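Local atomic coordinates of carbohydrate-binding protein (Flavonifractor plautii, PDB entry 6N1B), a protein that probably removes the acetyl group from N-acetylgalactosamine of the blood group A antigen, and here binds the blood group B trisaccharide. Residues A[95-100]-A[353-358]; A[333-338]-A[385-390]. All coordinates share one frame; numbering follows the deposited sequence.

Interaction 1: A[95-100]-A[353-358]; sequences VHWVEP and RVWYSA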
# COMPACT_ATOMS: atom_id res chain seq x y z
N VAL A 95 -13.80 7.56 3.94
CA VAL A 95 -13.40 8.82 4.41
C VAL A 95 -13.16 8.87 5.90
O VAL A 95 -12.12 9.37 6.37
CB VAL A 95 -14.36 9.97 3.96
CG1 VAL A 95 -13.98 11.33 4.56
CG2 VAL A 95 -14.44 10.06 2.46
N HIS A 96 -14.18 8.44 6.62
CA HIS A 96 -14.15 8.43 8.07
C HIS A 96 -13.83 7.02 8.52
O HIS A 96 -14.63 6.10 8.30
CB HIS A 96 -15.51 8.90 8.61
CG HIS A 96 -15.91 10.23 8.07
ND1 HIS A 96 -16.76 10.37 7.01
CD2 HIS A 96 -15.45 11.47 8.38
CE1 HIS A 96 -16.90 11.68 6.77
NE2 HIS A 96 -16.10 12.37 7.59
N TRP A 97 -12.70 6.80 9.12
CA TRP A 97 -12.20 5.47 9.45
C TRP A 97 -12.34 5.27 10.95
O TRP A 97 -12.09 6.20 11.76
CB TRP A 97 -10.72 5.41 9.05
CG TRP A 97 -10.50 5.53 7.58
CD1 TRP A 97 -10.17 6.66 6.88
CD2 TRP A 97 -10.69 4.51 6.61
NE1 TRP A 97 -10.17 6.44 5.53
CE2 TRP A 97 -10.47 5.10 5.32
CE3 TRP A 97 -11.07 3.17 6.67
CZ2 TRP A 97 -10.55 4.34 4.16
CZ3 TRP A 97 -11.10 2.46 5.52
CH2 TRP A 97 -10.89 3.01 4.26
N VAL A 98 -12.67 4.05 11.35
CA VAL A 98 -12.77 3.69 12.75
C VAL A 98 -12.03 2.38 13.04
O VAL A 98 -11.88 1.54 12.13
CB VAL A 98 -14.26 3.53 13.16
CG1 VAL A 98 -14.99 4.83 13.03
CG2 VAL A 98 -14.98 2.41 12.43
N GLU A 99 -11.64 2.18 14.26
CA GLU A 99 -11.10 0.89 14.68
C GLU A 99 -12.27 0.02 15.06
O GLU A 99 -13.01 0.40 15.97
CB GLU A 99 -10.10 1.11 15.84
CG GLU A 99 -8.91 1.91 15.49
CD GLU A 99 -8.00 2.21 16.60
OE1 GLU A 99 -8.31 3.12 17.39
OE2 GLU A 99 -6.85 1.81 16.53
N PRO A 100 -12.45 -1.15 14.42
CA PRO A 100 -13.58 -1.99 14.81
C PRO A 100 -13.61 -2.29 16.32
O PRO A 100 -12.59 -2.42 16.97
CB PRO A 100 -13.36 -3.31 14.03
CG PRO A 100 -12.41 -2.92 12.86
CD PRO A 100 -11.61 -1.72 13.32
N ARG A 353 -10.49 6.10 -7.57
CA ARG A 353 -10.50 6.50 -6.14
C ARG A 353 -9.13 6.19 -5.58
O ARG A 353 -8.75 5.01 -5.60
CB ARG A 353 -11.60 5.85 -5.38
CG ARG A 353 -13.00 6.13 -5.96
CD ARG A 353 -14.11 5.54 -5.15
NE ARG A 353 -14.19 6.15 -3.84
CZ ARG A 353 -15.01 5.70 -2.91
NH1 ARG A 353 -15.81 4.73 -3.12
NH2 ARG A 353 -15.03 6.28 -1.65
N VAL A 354 -8.39 7.21 -5.10
CA VAL A 354 -6.99 7.03 -4.75
C VAL A 354 -6.76 7.49 -3.35
O VAL A 354 -6.91 8.71 -3.04
CB VAL A 354 -6.03 7.69 -5.73
CG1 VAL A 354 -4.59 7.46 -5.34
CG2 VAL A 354 -6.36 7.23 -7.18
N TRP A 355 -6.36 6.63 -2.45
CA TRP A 355 -5.90 6.96 -1.06
C TRP A 355 -4.43 7.08 -1.17
O TRP A 355 -3.70 6.10 -1.39
CB TRP A 355 -6.38 5.91 -0.07
CG TRP A 355 -7.88 5.88 0.12
CD1 TRP A 355 -8.53 6.51 1.12
CD2 TRP A 355 -8.88 5.23 -0.70
NE1 TRP A 355 -9.89 6.31 0.93
CE2 TRP A 355 -10.13 5.50 -0.14
CE3 TRP A 355 -8.85 4.40 -1.84
CZ2 TRP A 355 -11.30 5.05 -0.71
CZ3 TRP A 355 -9.99 3.93 -2.37
CH2 TRP A 355 -11.22 4.26 -1.81
N TYR A 356 -3.90 8.34 -1.11
CA TYR A 356 -2.49 8.59 -1.30
C TYR A 356 -1.80 8.97 -0.05
O TYR A 356 -2.33 9.80 0.71
CB TYR A 356 -2.22 9.61 -2.43
CG TYR A 356 -2.44 11.09 -2.15
CD1 TYR A 356 -3.70 11.67 -2.32
CD2 TYR A 356 -1.42 11.88 -1.85
CE1 TYR A 356 -3.89 13.06 -2.18
CE2 TYR A 356 -1.56 13.25 -1.74
CZ TYR A 356 -2.74 13.86 -1.91
OH TYR A 356 -2.94 15.20 -1.83
N SER A 357 -0.65 8.42 0.24
CA SER A 357 0.17 8.95 1.31
C SER A 357 1.17 9.94 0.79
O SER A 357 1.48 9.95 -0.45
CB SER A 357 0.76 7.83 2.15
OG SER A 357 1.75 7.05 1.45
N ALA A 358 1.63 10.83 1.66
CA ALA A 358 2.58 11.87 1.25
C ALA A 358 3.28 12.39 2.49
O ALA A 358 2.97 12.03 3.62
CB ALA A 358 1.89 12.97 0.48
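The two indoles of Trp97 and Trp355 form an offset edge-to-face pair: the six-membered ring of Trp97 turns its edge toward the face of the Trp355 five-membered ring, with the planes at 72° and the centroids 5.8 Å apart. The contact belongs to what looks like a five-bladed beta-propeller. Trp97 comes from the loop after strand 87-91, near strands that probably form the first blade, and Trp355 from strand 351-361 of what would be the last, so the pair probably lies where the two ends of the ring of blades meet. The touch itself is narrow. Trp97 CZ2 approaches Trp355 NE1 to 3.8 Å, with that nitrogen close to the plane of the Trp97 ring, and the same CZ2 is 4.2 Å from Trp355 CD1. Each tryptophan has CG anti to its carbonyl carbon (chi1 -65° for Trp97, -67° for Trp355), which lets each ring reach toward the other segment. Neither N-H is spent on the other indole: Trp97 NE1 is hydrogen-bonded to Gln36 OE1, while Trp355 NE1 is hydrogen-bonded to Gly94 O, just ahead of 95-100, and this bond ties the loop to strand 351-361. Val57, on strand 52-60, touches both rings, and Tyr69 and Ala71 of strand 67-75 pack on Trp97. At the far end of its indole Trp355 meets a charged group. Arg353, in a salt bridge with Glu342, turns one face of its guanidinium to Trp355 CH2, which stands 3.9 Å above that plane, offset toward the rim.

Interaction 2: A[333-338]-A[385-390]; sequences QIYRSS and RIWRIG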
# COMPACT_ATOMS: atom_id res chain seq x y z
N GLN A 333 6.95 14.76 -1.24
CA GLN A 333 6.85 13.65 -2.19
C GLN A 333 5.47 13.04 -2.07
O GLN A 333 4.88 13.12 -0.96
CB GLN A 333 7.93 12.61 -1.94
CG GLN A 333 7.70 11.67 -0.81
CD GLN A 333 8.93 10.92 -0.37
OE1 GLN A 333 9.64 10.23 -1.30
NE2 GLN A 333 9.23 10.91 0.85
N ILE A 334 5.01 12.40 -3.17
CA ILE A 334 3.91 11.50 -3.05
C ILE A 334 4.43 10.14 -2.73
O ILE A 334 5.41 9.67 -3.38
CB ILE A 334 3.00 11.49 -4.27
CG1 ILE A 334 2.59 12.91 -4.70
CG2 ILE A 334 1.84 10.61 -4.07
CD1 ILE A 334 1.85 13.67 -3.66
N TYR A 335 3.87 9.51 -1.71
CA TYR A 335 4.32 8.20 -1.23
C TYR A 335 3.31 7.12 -1.70
O TYR A 335 2.44 7.37 -2.51
CB TYR A 335 4.55 8.23 0.32
CG TYR A 335 5.72 7.40 0.77
CD1 TYR A 335 7.03 7.95 0.55
CD2 TYR A 335 5.66 6.15 1.32
CE1 TYR A 335 8.16 7.20 0.89
CE2 TYR A 335 6.75 5.38 1.64
CZ TYR A 335 8.04 5.95 1.41
OH TYR A 335 9.17 5.17 1.67
N ARG A 336 3.51 5.90 -1.20
CA ARG A 336 2.73 4.80 -1.72
C ARG A 336 1.27 4.99 -1.60
O ARG A 336 0.78 5.46 -0.56
CB ARG A 336 3.20 3.51 -1.02
CG ARG A 336 2.70 2.23 -1.71
CD ARG A 336 1.33 1.68 -1.29
NE ARG A 336 1.24 0.30 -1.82
CZ ARG A 336 0.19 -0.51 -1.64
NH1 ARG A 336 -0.90 -0.09 -1.02
NH2 ARG A 336 0.21 -1.70 -2.20
N SER A 337 0.54 4.67 -2.65
CA SER A 337 -0.88 4.97 -2.75
C SER A 337 -1.66 3.72 -3.09
O SER A 337 -1.12 2.78 -3.72
CB SER A 337 -1.06 6.07 -3.76
OG SER A 337 -0.32 7.25 -3.33
N SER A 338 -2.92 3.63 -2.71
CA SER A 338 -3.82 2.52 -2.99
C SER A 338 -5.01 3.04 -3.75
O SER A 338 -5.41 4.15 -3.57
CB SER A 338 -4.19 1.87 -1.67
OG SER A 338 -5.07 0.79 -1.84
N ARG A 385 10.02 15.80 8.80
CA ARG A 385 8.93 15.80 7.85
C ARG A 385 7.70 15.24 8.62
O ARG A 385 7.88 14.76 9.74
CB ARG A 385 9.31 14.81 6.67
CG ARG A 385 10.57 15.19 5.95
CD ARG A 385 10.89 14.28 4.79
NE ARG A 385 12.12 14.75 4.16
CZ ARG A 385 13.05 13.99 3.65
NH1 ARG A 385 12.99 12.68 3.63
NH2 ARG A 385 14.15 14.63 3.24
N ILE A 386 6.55 15.37 8.01
CA ILE A 386 5.31 14.83 8.58
C ILE A 386 4.68 13.91 7.53
O ILE A 386 4.60 14.21 6.36
CB ILE A 386 4.32 15.95 8.96
CG1 ILE A 386 4.82 16.81 10.10
CG2 ILE A 386 2.94 15.40 9.32
CD1 ILE A 386 4.78 16.16 11.49
N TRP A 387 4.23 12.75 8.02
CA TRP A 387 3.64 11.69 7.20
C TRP A 387 2.11 11.67 7.37
O TRP A 387 1.65 11.47 8.53
CB TRP A 387 4.16 10.30 7.60
CG TRP A 387 5.65 10.10 7.65
CD1 TRP A 387 6.51 10.61 8.53
CD2 TRP A 387 6.44 9.27 6.74
NE1 TRP A 387 7.82 10.13 8.33
CE2 TRP A 387 7.79 9.33 7.19
CE3 TRP A 387 6.12 8.51 5.65
CZ2 TRP A 387 8.81 8.61 6.61
CZ3 TRP A 387 7.17 7.82 4.98
CH2 TRP A 387 8.48 7.89 5.49
N ARG A 388 1.35 11.76 6.28
CA ARG A 388 -0.10 11.60 6.36
C ARG A 388 -0.64 10.84 5.14
O ARG A 388 0.05 10.63 4.12
CB ARG A 388 -0.80 13.01 6.33
CG ARG A 388 -0.46 14.01 7.40
CD ARG A 388 -0.84 13.56 8.81
NE ARG A 388 -0.53 14.65 9.71
CZ ARG A 388 -0.46 14.56 11.01
NH1 ARG A 388 -0.71 13.40 11.64
NH2 ARG A 388 -0.14 15.65 11.73
N ILE A 389 -1.93 10.47 5.25
CA ILE A 389 -2.70 9.84 4.17
C ILE A 389 -3.88 10.71 3.84
O ILE A 389 -4.66 11.10 4.75
CB ILE A 389 -3.24 8.44 4.62
CG1 ILE A 389 -2.07 7.48 4.86
CG2 ILE A 389 -4.20 7.88 3.60
CD1 ILE A 389 -2.47 6.22 5.68
N GLY A 390 -4.03 11.00 2.55
CA GLY A 390 -5.15 11.74 1.99
C GLY A 390 -5.84 11.03 0.84
O GLY A 390 -5.70 9.81 0.75
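Tyr335, whose ring takes the edge of Trp387 on one face, has its backbone O bound by Ser337 OG two residues further on, at 2.9 Å and with a C=O...donor angle of 150°; the donor is tilted out of the carbonyl plane. Across the segments the chemistry is aromatic. Trp387 CZ3 stands 4.0 Å above the Tyr335 ring, over its centre, and is 4.1 Å from Tyr335 CZ. The planes are 77° apart, a clean edge-to-face pair. Tyr335 holds chi1 at -144°, well off a staggered value, and its hydroxyl is hydrogen-bonded to Trp271 NE1. Tyr335 and Trp271 both line the glycan pocket, and Tyr335 touches the bound alpha-D-galactopyranose, so Trp387, which is not itself among the pocket residues, probably helps to position a ring that meets the sugar. Thr53 of strand 52-60 packs on both aromatic side chains. In their four-stranded antiparallel sheet, strands 333-342 and 385-395 do not pair directly: strand 351-361 runs antiparallel between them, and the two rings meet across it, with Tyr335 resting on Ser357 and Trp387 on Leu359.

Both contacts are buried and each rests on one edge-to-face aromatic pair, yet they do different jobs in the fold. Interaction 1 joins strand 351-361 to a distant loop, probably across the seam between the first and last blades, bridging sequence 253 residues apart; interaction 2 stays within one sheet, between strands on either side of 351-361. That middle strand is common ground: it supplies half of interaction 1 and pairs with both partners of interaction 2. Its Ser357 connects the two: Ser357 OG lies 2.7 Å from Arg336 O and Ser357 O lies 2.7 Å from Tyr335 N, both probable hydrogen bonds. Of the two, the Tyr335-Trp387 pair borders the glycan pocket.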